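Local coordinates for uncharacterized protein (Xanthomonas campestris pv. campestris, PDB 3HIU), which is of unknown function but belongs to a ferritin-like family of helical-bundle proteins and carries a bound sodium ion in this crystal, at residues V116-R119 with E125-Q128; E5-W10 with R119-Q124; Q12-M17 with A109-L114; V56-E61 with A127-D132. All blocks are in the same frame, centred on the assembly; numbering follows the deposited sequence.

Interaction 1. Residues V116-R119 with E125-Q128; sequences VAAR and EVAQ
Ala118 and Ala127 meet methyl to methyl, and this close pair brings together helix 94-120 and helix 124-159, the second helical hairpin of the ferritin-like bundle. Both CA-CB bonds point across the contact, and the CB atoms of Ala118 and Ala127 lie 3.7 Å apart. The backbones are close as well: the CA atoms of Ala118 and Ala127 are separated by 5.1 Å, and each of these two residues brings no more than a methyl to the interface. The methyl of Ala118 also rests against the peptide, with its CB 3.7 Å from N of Ala127.

Val126 adds one branch beside this pair. Its CG1 lies anti to its own backbone N (chi1 179°), which carries that methyl to 4.1 Å from CB of Ala118. Val126, which is buried, also packs on Leu7 of helix 2-28 and on Cys59 and Leu62 of helix 36-62, so it faces the bundle interior.

Arg119 marks the outer margin. Its CB leaves along the flank of the contact, neither toward helix 124-159 nor away from it, and the extended chain runs on until NH2 forms a salt bridge with Glu131, one turn beyond Ala127. The charged end is therefore held by the partner helix, while within the two segments Arg119 contributes a single methylene, CG, which passes 4.3 Å from CB of Ala127.

Interaction 2. Residues E5-W10 with R119-Q124; sequences ERLVKW and RSAGEQ. With EDO (1,2-ethanediol), chain R.
Leu7 lays its CD1 methyl over the aliphatic base of Glu123, 3.8 Å from CG of Glu123, and the two side chains run at a slant to each other. CB of Glu123 and CB of Ala121 also lie near the same methyl; Leu7 CD1 is 4.1 Å from Ala121 CB. One branch thus makes the entire side-chain contact on its side. CG of Leu7 stands anti to the backbone N (chi1 -150°), which sends the branch toward the chain reversal.

That reversal ends helix 94-120 in a Schellman motif. Gly122 has positive phi (63°), and its N bonds back to O of Arg119 at 2.7 Å, while Glu123 occupies the N-cap position of helix 124-159. In the ferritin-like bundle this tight turn joins the last two helices, and Leu7 of helix 2-28 covers it together with Leu63.

On another side of helix 2-28, a bend at chi2 sets CD of Arg6 3.3 Å above the plane of the Trp10 ring, toward the rim, and a further bend at chi3 directs the guanidinium onward. A 1,2-ethanediol, probably from the crystallisation liquor, places C1 3.4 Å above one face of the Arg6 guanidinium and donates from O1 to O of Glu5 at 3.2 Å. Asp91 of the second subunit accepts from Trp10 NE1 and forms salt bridges with Arg6 and Lys9; Glu159 of that subunit pairs with Arg6 NE.

Interaction 3. Residues Q12-M17 with A109-L114; sequences QDAYAM and ASYRAL
Met17, modelled as selenomethionine, reaches Ser110 through a chain that runs out straight and then turns at its end: CG is anti to the backbone N (chi1 -171°), chi2 is also extended, and chi3 of -52° folds the terminal methyl back. CE of Met17 consequently lies 3.4 Å from OG of Ser110, with SE of Met17 behind it at 3.8 Å from the same oxygen. The hydroxyl is not left to this contact alone, because Ser110 OG is hydrogen-bonded to the carbonyl oxygen of Leu106, one turn back in its own helix.

Ala14 fills the adjacent position. Its CB points across to the far end of Tyr111, 3.9 Å from OH and 4.1 Å from CZ of Tyr111, approaching the ring obliquely. The CD1 methyl of Leu114 touches the same carbon, 4.1 Å from CB of Ala14. Tyr111 leaves its helix alongside the contact, and it is the outer end of the ring that comes near; Ile133 and Leu134 of helix 124-159 also pack on it.

The local axes pass 10.8 Å apart and their directions differ by 150°. Helix 2-28 and helix 94-120 therefore run antiparallel, as the first and third helices do in the up-down-down-up ferritin-like bundle, whose interior here holds a sodium ion about 6 Å from the Tyr111 side chain.

Interaction 4. Residues V56-E61 with A127-D132; sequences VQRCLE and AQICED
Ile129 presses its branched base against the thiol of Cys59: SG of Cys59 is 3.7 Å from CG1 of Ile129 and 4.1 Å from CB of Ile129, with CG2 slightly farther. The sulfur thus lies nearest the CG1 methylene, with the branch carbon next. The remaining carbon of the chain goes elsewhere, since Ile129 CD1 approaches the Arg58 guanidinium obliquely, 4.0 Å from NH1 of Arg58, and the two side chains cross at about a right angle. This outer touch is apolar carbon beside a charged group at an exposed margin, whereas Cys59 itself is buried.

The Ile129 torsions explain this division. With chi1 at -52°, CG1 lies anti to the carbonyl carbon and beside the backbone N, and a second bend at chi2 turns CD1 toward Arg58.

Farther out, Val56 and Cys130 flank the pair on the inner side without coming within contact distance of the opposite segment. Val56 packs on Ile133, and Cys59 is backed by Val126. On another side of helix 36-62, Gln57 NE2 donates to OE2 of Glu61 at 2.6 Å and 167°; the oxygen lies in the Gln57 amide plane, yet the donor stands well above the carboxylate plane.

In the all-helical bundle the contact joins the second helix, 36-62, to the fourth, 124-159. From helix 2-28, Leu11 packs on Cys59 and Tyr15 on the flanking Val56; from helix 94-120, Tyr111 packs on Val56 and Val115 on Cys130. The second subunit touches neither segment.

Overall arrangement
The four contacts occupy one end of the bundle and together link all four helices. Interactions 2 and 3 both join helix 2-28 to helix 94-120, the former at the terminal turn and the latter deeper, its centre about 9 Å from the chain centre against about 20 Å for interaction 2. Interactions 1 and 4 share helix 124-159 and are joined by Val126 against Cys59 and the Arg119-Glu131 salt bridge. Interactions 1 and 3 are buried; 2 and 4 are partly buried. Chemistry follows position: small methyls bring the hairpin helices close in interaction 1, longer side chains reach a methyl and a hydroxyl in interaction 3, an arginine edges both interactions 1 and 4, and charged residues border the subunit interface beside interaction 2.

Interaction 1. Residues V116-R119 with E125-Q128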
loop_
_atom_site.group_PDB
_atom_site.type_symbol
_atom_site.label_atom_id
_atom_site.label_comp_id
_atom_site.label_asym_id
_atom_site.label_seq_id
_atom_site.Cartn_x
_atom_site.Cartn_y
_atom_site.Cartn_z
ATOM N N VAL B 116 10.398 15.895 -2.928
ATOM C CA VAL B 116 11.240 16.497 -1.896
ATOM C C VAL B 116 12.743 16.366 -2.208
ATOM O O VAL B 116 13.516 17.301 -1.980
ATOM C CB VAL B 116 10.931 15.909 -0.496
ATOM C CG1 VAL B 116 11.746 16.612 0.576
ATOM C CG2 VAL B 116 9.459 16.035 -0.187
ATOM N N ALA B 117 13.152 15.210 -2.729
ATOM C CA ALA B 117 14.543 15.003 -3.140
ATOM C C ALA B 117 14.870 15.801 -4.403
ATOM O O ALA B 117 16.039 16.093 -4.679
ATOM C CB ALA B 117 14.840 13.516 -3.355
ATOM N N ALA B 118 13.838 16.136 -5.174
ATOM C CA ALA B 118 14.005 16.992 -6.342
ATOM C C ALA B 118 14.068 18.468 -5.935
ATOM O O ALA B 118 14.934 19.213 -6.387
ATOM C CB ALA B 118 12.878 16.758 -7.341
ATOM N N ARG B 119 13.142 18.894 -5.085
ATOM C CA ARG B 119 13.153 20.273 -4.625
ATOM C C ARG B 119 14.493 20.605 -3.976
ATOM O O ARG B 119 15.184 21.547 -4.396
ATOM C CB ARG B 119 11.969 20.552 -3.692
ATOM C CG ARG B 119 10.677 20.786 -4.471
ATOM C CD ARG B 119 9.455 21.011 -3.598
ATOM N NE ARG B 119 8.249 21.105 -4.425
ATOM C CZ ARG B 119 7.004 21.028 -3.961
ATOM N NH1 ARG B 119 6.782 20.853 -2.664
ATOM N NH2 ARG B 119 5.977 21.119 -4.799
ATOM N N GLU B 125 12.203 20.923 -12.549
ATOM C CA GLU B 125 11.549 20.213 -13.650
ATOM C C GLU B 125 11.305 18.755 -13.281
ATOM O O GLU B 125 10.243 18.217 -13.566
ATOM C CB GLU B 125 12.381 20.276 -14.938
ATOM C CG GLU B 125 12.505 21.658 -15.562
ATOM C CD GLU B 125 13.702 22.451 -15.044
ATOM O OE1 GLU B 125 14.394 21.979 -14.112
ATOM O OE2 GLU B 125 13.956 23.552 -15.580
ATOM N N VAL B 126 12.299 18.113 -12.668
ATOM C CA VAL B 126 12.142 16.752 -12.167
ATOM C C VAL B 126 10.972 16.714 -11.185
ATOM O O VAL B 126 10.132 15.829 -11.245
ATOM C CB VAL B 126 13.434 16.238 -11.473
ATOM C CG1 VAL B 126 13.234 14.827 -10.950
ATOM C CG2 VAL B 126 14.597 16.269 -12.438
ATOM N N ALA B 127 10.919 17.707 -10.302
ATOM C CA ALA B 127 9.891 17.785 -9.273
ATOM C C ALA B 127 8.478 17.822 -9.857
ATOM O O ALA B 127 7.545 17.254 -9.286
ATOM C CB ALA B 127 10.140 18.990 -8.375
ATOM N N GLN B 128 8.320 18.494 -10.991
ATOM C CA GLN B 128 7.014 18.587 -11.642
ATOM C C GLN B 128 6.622 17.234 -12.226
ATOM O O GLN B 128 5.507 16.768 -12.018
ATOM C CB GLN B 128 7.004 19.669 -12.734
ATOM C CG GLN B 128 5.771 20.599 -12.712
ATOM C CD GLN B 128 4.514 19.973 -13.308
ATOM O OE1 GLN B 128 3.551 19.686 -12.593
ATOM N NE2 GLN B 128 4.518 19.767 -14.622
#

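Interaction 2. Residues E5-W10 with R119-Q124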
loop_
_atom_site.group_PDB
_atom_site.type_symbol
_atom_site.label_atom_id
_atom_site.label_comp_id
_atom_site.label_asym_id
_atom_site.label_seq_id
_atom_site.Cartn_x
_atom_site.Cartn_y
_atom_site.Cartn_z
ATOM N N GLU B 5 22.637 12.660 -6.546
ATOM C CA GLU B 5 22.744 11.207 -6.497
ATOM C C GLU B 5 21.795 10.538 -5.495
ATOM O O GLU B 5 21.653 9.319 -5.502
ATOM C CB GLU B 5 24.204 10.770 -6.305
ATOM C CG GLU B 5 24.888 10.200 -7.570
ATOM C CD GLU B 5 24.666 11.029 -8.837
ATOM O OE1 GLU B 5 25.655 11.344 -9.532
ATOM O OE2 GLU B 5 23.503 11.354 -9.152
ATOM N N ARG B 6 21.139 11.322 -4.645
ATOM C CA ARG B 6 20.029 10.784 -3.862
ATOM C C ARG B 6 18.747 10.822 -4.695
ATOM O O ARG B 6 17.953 9.888 -4.679
ATOM C CB ARG B 6 19.831 11.564 -2.567
ATOM C CG ARG B 6 18.479 11.304 -1.916
ATOM C CD ARG B 6 18.344 9.842 -1.542
ATOM N NE ARG B 6 19.383 9.463 -0.595
ATOM C CZ ARG B 6 19.759 8.214 -0.350
ATOM N NH1 ARG B 6 20.717 7.977 0.538
ATOM N NH2 ARG B 6 19.185 7.207 -0.994
ATOM N N LEU B 7 18.557 11.921 -5.417
ATOM C CA LEU B 7 17.458 12.077 -6.362
ATOM C C LEU B 7 17.525 10.943 -7.389
ATOM O O LEU B 7 16.535 10.257 -7.644
ATOM C CB LEU B 7 17.593 13.431 -7.073
ATOM C CG LEU B 7 16.372 14.202 -7.578
ATOM C CD1 LEU B 7 16.771 15.104 -8.727
ATOM C CD2 LEU B 7 15.267 13.268 -8.005
ATOM N N VAL B 8 18.709 10.754 -7.968
ATOM C CA VAL B 8 18.974 9.671 -8.914
ATOM C C VAL B 8 18.708 8.297 -8.286
ATOM O O VAL B 8 18.121 7.409 -8.920
ATOM C CB VAL B 8 20.430 9.723 -9.413
ATOM C CG1 VAL B 8 20.783 8.459 -10.167
ATOM C CG2 VAL B 8 20.654 10.962 -10.283
ATOM N N LYS B 9 19.140 8.135 -7.037
ATOM C CA LYS B 9 18.880 6.922 -6.262
ATOM C C LYS B 9 17.380 6.566 -6.161
ATOM O O LYS B 9 16.991 5.421 -6.421
ATOM C CB LYS B 9 19.489 7.070 -4.868
ATOM C CG LYS B 9 19.820 5.760 -4.190
ATOM C CD LYS B 9 18.641 5.241 -3.398
ATOM C CE LYS B 9 18.868 3.811 -2.933
ATOM N NZ LYS B 9 17.577 3.208 -2.495
ATOM N N TRP B 10 16.548 7.545 -5.784
ATOM C CA TRP B 10 15.099 7.347 -5.659
ATOM C C TRP B 10 14.405 7.324 -7.009
ATOM O O TRP B 10 13.397 6.641 -7.181
ATOM C CB TRP B 10 14.473 8.398 -4.737
ATOM C CG TRP B 10 14.918 8.213 -3.334
ATOM C CD1 TRP B 10 15.518 7.117 -2.832
ATOM C CD2 TRP B 10 14.783 9.136 -2.244
ATOM N NE1 TRP B 10 15.782 7.289 -1.496
ATOM C CE2 TRP B 10 15.333 8.521 -1.110
ATOM C CE3 TRP B 10 14.250 10.418 -2.119
ATOM C CZ2 TRP B 10 15.374 9.143 0.136
ATOM C CZ3 TRP B 10 14.287 11.034 -0.876
ATOM C CH2 TRP B 10 14.845 10.397 0.230
ATOM N N ARG B 119 13.142 18.894 -5.085
ATOM C CA ARG B 119 13.153 20.273 -4.625
ATOM C C ARG B 119 14.493 20.605 -3.976
ATOM O O ARG B 119 15.184 21.547 -4.396
ATOM C CB ARG B 119 11.969 20.552 -3.692
ATOM C CG ARG B 119 10.677 20.786 -4.471
ATOM C CD ARG B 119 9.455 21.011 -3.598
ATOM N NE ARG B 119 8.249 21.105 -4.425
ATOM C CZ ARG B 119 7.004 21.028 -3.961
ATOM N NH1 ARG B 119 6.782 20.853 -2.664
ATOM N NH2 ARG B 119 5.977 21.119 -4.799
ATOM N N SER B 120 14.863 19.812 -2.969
ATOM C CA SER B 120 16.144 19.964 -2.274
ATOM C C SER B 120 17.339 20.027 -3.238
ATOM O O SER B 120 18.320 20.727 -2.981
ATOM C CB SER B 120 16.329 18.838 -1.241
ATOM O OG SER B 120 17.700 18.576 -0.978
ATOM N N ALA B 121 17.247 19.291 -4.345
ATOM C CA ALA B 121 18.310 19.247 -5.348
ATOM C C ALA B 121 18.204 20.415 -6.329
ATOM O O ALA B 121 19.054 20.577 -7.209
ATOM C CB ALA B 121 18.287 17.919 -6.095
ATOM N N GLY B 122 17.155 21.219 -6.172
ATOM C CA GLY B 122 16.924 22.350 -7.046
ATOM C C GLY B 122 16.677 21.927 -8.479
ATOM O O GLY B 122 16.939 22.686 -9.413
ATOM N N GLU B 123 16.193 20.702 -8.652
ATOM C CA GLU B 123 15.754 20.227 -9.956
ATOM C C GLU B 123 14.249 20.397 -10.004
ATOM O O GLU B 123 13.498 19.466 -9.719
ATOM C CB GLU B 123 16.114 18.750 -10.161
ATOM C CG GLU B 123 17.605 18.446 -10.289
ATOM C CD GLU B 123 18.190 18.832 -11.643
ATOM O OE1 GLU B 123 17.420 19.181 -12.562
ATOM O OE2 GLU B 123 19.432 18.780 -11.785
ATOM N N GLN B 124 13.795 21.592 -10.347
ATOM C CA GLN B 124 12.368 21.866 -10.292
ATOM C C GLN B 124 11.565 21.194 -11.414
ATOM O O GLN B 124 10.384 20.921 -11.247
ATOM C CB GLN B 124 12.107 23.372 -10.234
ATOM C CG GLN B 124 12.605 24.036 -8.950
ATOM C CD GLN B 124 11.800 23.639 -7.718
ATOM O OE1 GLN B 124 10.672 23.152 -7.825
ATOM N NE2 GLN B 124 12.379 23.854 -6.537
HETATM C C1 EDO R . 23.095 8.221 -1.835
HETATM O O1 EDO R . 22.666 7.545 -3.021
HETATM C C2 EDO R . 23.742 7.223 -0.875
HETATM O O2 EDO R . 24.035 7.872 0.371
#

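Interaction 3. Residues Q12-M17 with A109-L114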
loop_
_atom_site.group_PDB
_atom_site.type_symbol
_atom_site.label_atom_id
_atom_site.label_comp_id
_atom_site.label_asym_id
_atom_site.label_seq_id
_atom_site.Cartn_x
_atom_site.Cartn_y
_atom_site.Cartn_z
ATOM N N GLN B 12 15.710 5.862 -9.612
ATOM C CA GLN B 12 15.932 4.483 -10.040
ATOM C C GLN B 12 14.991 3.473 -9.376
ATOM O O GLN B 12 14.524 2.545 -10.031
ATOM C CB GLN B 12 17.392 4.077 -9.819
ATOM C CG GLN B 12 18.361 4.722 -10.805
ATOM C CD GLN B 12 19.802 4.473 -10.444
ATOM O OE1 GLN B 12 20.155 4.405 -9.269
ATOM N NE2 GLN B 12 20.647 4.335 -11.452
ATOM N N ASP B 13 14.724 3.650 -8.080
ATOM C CA ASP B 13 13.772 2.800 -7.359
ATOM C C ASP B 13 12.427 2.847 -8.075
ATOM O O ASP B 13 11.854 1.818 -8.419
ATOM C CB ASP B 13 13.593 3.269 -5.904
ATOM C CG ASP B 13 14.800 2.966 -5.024
ATOM O OD1 ASP B 13 15.601 2.079 -5.374
ATOM O OD2 ASP B 13 14.949 3.614 -3.970
ATOM N N ALA B 14 11.941 4.063 -8.303
ATOM C CA ALA B 14 10.642 4.289 -8.935
ATOM C C ALA B 14 10.568 3.709 -10.339
ATOM O O ALA B 14 9.567 3.103 -10.710
ATOM C CB ALA B 14 10.317 5.782 -8.970
ATOM N N TYR B 15 11.620 3.911 -11.126
ATOM C CA TYR B 15 11.639 3.394 -12.483
ATOM C C TYR B 15 11.338 1.903 -12.442
ATOM O O TYR B 15 10.604 1.380 -13.278
ATOM C CB TYR B 15 12.999 3.634 -13.136
ATOM C CG TYR B 15 13.070 3.113 -14.555
ATOM C CD1 TYR B 15 12.703 3.917 -15.625
ATOM C CD2 TYR B 15 13.482 1.813 -14.823
ATOM C CE1 TYR B 15 12.755 3.448 -16.926
ATOM C CE2 TYR B 15 13.539 1.334 -16.125
ATOM C CZ TYR B 15 13.174 2.160 -17.170
ATOM O OH TYR B 15 13.225 1.702 -18.466
ATOM N N ALA B 16 11.911 1.231 -11.451
ATOM C CA ALA B 16 11.781 -0.206 -11.308
ATOM C C ALA B 16 10.432 -0.535 -10.695
ATOM O O ALA B 16 9.830 -1.561 -10.988
ATOM C CB ALA B 16 12.900 -0.735 -10.443
HETATM N N MSE B 17 9.965 0.350 -9.830
HETATM C CA MSE B 17 8.654 0.208 -9.230
HETATM C C MSE B 17 7.567 0.292 -10.313
HETATM O O MSE B 17 6.581 -0.449 -10.287
HETATM C CB MSE B 17 8.486 1.301 -8.178
HETATM C CG MSE B 17 7.275 1.170 -7.307
HETATM SE SE MSE B 17 7.064 2.827 -6.307
HETATM C CE MSE B 17 8.869 2.951 -5.575
ATOM N N ALA B 109 3.474 7.548 -1.633
ATOM C CA ALA B 109 4.535 7.852 -0.695
ATOM C C ALA B 109 5.869 8.097 -1.410
ATOM O O ALA B 109 6.539 9.095 -1.156
ATOM C CB ALA B 109 4.658 6.755 0.343
ATOM N N SER B 110 6.251 7.202 -2.315
ATOM C CA SER B 110 7.540 7.336 -2.994
ATOM C C SER B 110 7.653 8.618 -3.807
ATOM O O SER B 110 8.670 9.313 -3.760
ATOM C CB SER B 110 7.779 6.145 -3.910
ATOM O OG SER B 110 7.476 4.954 -3.223
ATOM N N TYR B 111 6.605 8.927 -4.556
ATOM C CA TYR B 111 6.633 10.099 -5.402
ATOM C C TYR B 111 6.555 11.392 -4.589
ATOM O O TYR B 111 7.172 12.391 -4.953
ATOM C CB TYR B 111 5.540 10.012 -6.463
ATOM C CG TYR B 111 5.905 9.084 -7.604
ATOM C CD1 TYR B 111 6.951 9.399 -8.458
ATOM C CD2 TYR B 111 5.209 7.898 -7.827
ATOM C CE1 TYR B 111 7.298 8.568 -9.509
ATOM C CE2 TYR B 111 5.548 7.048 -8.880
ATOM C CZ TYR B 111 6.597 7.394 -9.720
ATOM O OH TYR B 111 6.958 6.581 -10.776
ATOM N N ARG B 112 5.813 11.382 -3.486
ATOM C CA ARG B 112 5.841 12.527 -2.586
ATOM C C ARG B 112 7.274 12.785 -2.156
ATOM O O ARG B 112 7.737 13.912 -2.205
ATOM C CB ARG B 112 4.973 12.302 -1.351
ATOM C CG ARG B 112 3.476 12.276 -1.618
ATOM C CD ARG B 112 2.676 12.047 -0.328
ATOM N NE ARG B 112 2.270 13.300 0.307
ATOM C CZ ARG B 112 2.704 13.732 1.488
ATOM N NH1 ARG B 112 2.271 14.887 1.962
ATOM N NH2 ARG B 112 3.559 13.020 2.203
ATOM N N ALA B 113 7.978 11.732 -1.735
ATOM C CA ALA B 113 9.354 11.866 -1.260
ATOM C C ALA B 113 10.339 12.150 -2.397
ATOM O O ALA B 113 11.447 12.618 -2.152
ATOM C CB ALA B 113 9.776 10.648 -0.458
ATOM N N LEU B 114 9.935 11.881 -3.637
ATOM C CA LEU B 114 10.720 12.302 -4.798
ATOM C C LEU B 114 10.615 13.804 -5.059
ATOM O O LEU B 114 11.605 14.466 -5.372
ATOM C CB LEU B 114 10.325 11.531 -6.052
ATOM C CG LEU B 114 11.405 10.545 -6.488
ATOM C CD1 LEU B 114 10.810 9.495 -7.407
ATOM C CD2 LEU B 114 12.533 11.300 -7.165
#

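Interaction 4. Residues V56-E61 with A127-D132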
loop_
_atom_site.group_PDB
_atom_site.type_symbol
_atom_site.label_atom_id
_atom_site.label_comp_id
_atom_site.label_asym_id
_atom_site.label_seq_id
_atom_site.Cartn_x
_atom_site.Cartn_y
_atom_site.Cartn_z
ATOM N N VAL B 56 10.278 9.000 -15.926
ATOM C CA VAL B 56 11.310 8.818 -14.941
ATOM C C VAL B 56 12.651 8.678 -15.653
ATOM O O VAL B 56 13.658 9.254 -15.227
ATOM C CB VAL B 56 11.030 7.576 -14.068
ATOM C CG1 VAL B 56 12.160 7.352 -13.099
ATOM C CG2 VAL B 56 9.741 7.744 -13.311
ATOM N N GLN B 57 12.669 7.933 -16.756
ATOM C CA GLN B 57 13.937 7.634 -17.433
ATOM C C GLN B 57 14.539 8.875 -18.061
ATOM O O GLN B 57 15.760 9.034 -18.080
ATOM C CB GLN B 57 13.778 6.565 -18.508
ATOM C CG GLN B 57 14.825 6.683 -19.596
ATOM C CD GLN B 57 15.025 5.403 -20.365
ATOM O OE1 GLN B 57 14.324 4.416 -20.146
ATOM N NE2 GLN B 57 15.994 5.406 -21.273
ATOM N N ARG B 58 13.682 9.742 -18.589
ATOM C CA ARG B 58 14.132 11.041 -19.050
ATOM C C ARG B 58 14.818 11.796 -17.911
ATOM O O ARG B 58 15.775 12.552 -18.133
ATOM C CB ARG B 58 12.963 11.843 -19.601
ATOM C CG ARG B 58 12.371 11.242 -20.858
ATOM C CD ARG B 58 11.783 12.322 -21.759
ATOM N NE ARG B 58 11.098 13.356 -20.984
ATOM C CZ ARG B 58 9.780 13.414 -20.796
ATOM N NH1 ARG B 58 9.256 14.396 -20.071
ATOM N NH2 ARG B 58 8.985 12.497 -21.335
ATOM N N CYS B 59 14.332 11.576 -16.691
ATOM C CA CYS B 59 14.911 12.201 -15.506
ATOM C C CYS B 59 16.226 11.543 -15.093
ATOM O O CYS B 59 17.106 12.189 -14.526
ATOM C CB CYS B 59 13.917 12.168 -14.342
ATOM S SG CYS B 59 12.518 13.307 -14.501
ATOM N N LEU B 60 16.363 10.255 -15.381
ATOM C CA LEU B 60 17.608 9.550 -15.091
ATOM C C LEU B 60 18.666 9.857 -16.156
ATOM O O LEU B 60 19.861 9.933 -15.861
ATOM C CB LEU B 60 17.369 8.038 -14.974
ATOM C CG LEU B 60 16.903 7.502 -13.613
ATOM C CD1 LEU B 60 16.374 6.067 -13.729
ATOM C CD2 LEU B 60 18.026 7.597 -12.571
ATOM N N GLU B 61 18.219 10.040 -17.394
ATOM C CA GLU B 61 19.117 10.423 -18.474
ATOM C C GLU B 61 19.624 11.854 -18.285
ATOM O O GLU B 61 20.792 12.143 -18.529
ATOM C CB GLU B 61 18.428 10.233 -19.830
ATOM C CG GLU B 61 18.233 8.762 -20.174
ATOM C CD GLU B 61 17.285 8.519 -21.333
ATOM O OE1 GLU B 61 16.388 9.354 -21.568
ATOM O OE2 GLU B 61 17.430 7.477 -22.003
ATOM N N ALA B 127 10.919 17.707 -10.302
ATOM C CA ALA B 127 9.891 17.785 -9.273
ATOM C C ALA B 127 8.478 17.822 -9.857
ATOM O O ALA B 127 7.545 17.254 -9.286
ATOM C CB ALA B 127 10.140 18.990 -8.375
ATOM N N GLN B 128 8.320 18.494 -10.991
ATOM C CA GLN B 128 7.014 18.587 -11.642
ATOM C C GLN B 128 6.622 17.234 -12.226
ATOM O O GLN B 128 5.507 16.768 -12.018
ATOM C CB GLN B 128 7.004 19.669 -12.734
ATOM C CG GLN B 128 5.771 20.599 -12.712
ATOM C CD GLN B 128 4.514 19.973 -13.308
ATOM O OE1 GLN B 128 3.551 19.686 -12.593
ATOM N NE2 GLN B 128 4.518 19.767 -14.622
ATOM N N ILE B 129 7.542 16.608 -12.959
ATOM C CA ILE B 129 7.318 15.252 -13.439
ATOM C C ILE B 129 6.682 14.478 -12.296
ATOM O O ILE B 129 5.590 13.928 -12.425
ATOM C CB ILE B 129 8.633 14.530 -13.840
ATOM C CG1 ILE B 129 9.456 15.372 -14.814
ATOM C CG2 ILE B 129 8.327 13.183 -14.481
ATOM C CD1 ILE B 129 8.947 15.319 -16.240
ATOM N N CYS B 130 7.372 14.487 -11.162
ATOM C CA CYS B 130 7.012 13.636 -10.043
ATOM C C CYS B 130 5.673 13.977 -9.401
ATOM O O CYS B 130 4.979 13.095 -8.900
ATOM C CB CYS B 130 8.124 13.649 -9.008
ATOM S SG CYS B 130 9.630 12.967 -9.664
ATOM N N GLU B 131 5.309 15.251 -9.408
ATOM C CA GLU B 131 4.032 15.660 -8.836
ATOM C C GLU B 131 2.905 15.227 -9.766
ATOM O O GLU B 131 1.770 14.997 -9.331
ATOM C CB GLU B 131 3.986 17.177 -8.612
ATOM C CG GLU B 131 4.852 17.684 -7.463
ATOM C CD GLU B 131 5.171 19.176 -7.578
ATOM O OE1 GLU B 131 4.384 19.918 -8.206
ATOM O OE2 GLU B 131 6.215 19.608 -7.043
ATOM N N ASP B 132 3.229 15.119 -11.052
ATOM C CA ASP B 132 2.230 14.772 -12.050
ATOM C C ASP B 132 1.977 13.273 -12.036
ATOM O O ASP B 132 0.826 12.836 -12.088
ATOM C CB ASP B 132 2.633 15.270 -13.442
ATOM C CG ASP B 132 2.443 16.771 -13.599
ATOM O OD1 ASP B 132 1.462 17.305 -13.035
ATOM O OD2 ASP B 132 3.269 17.421 -14.279
#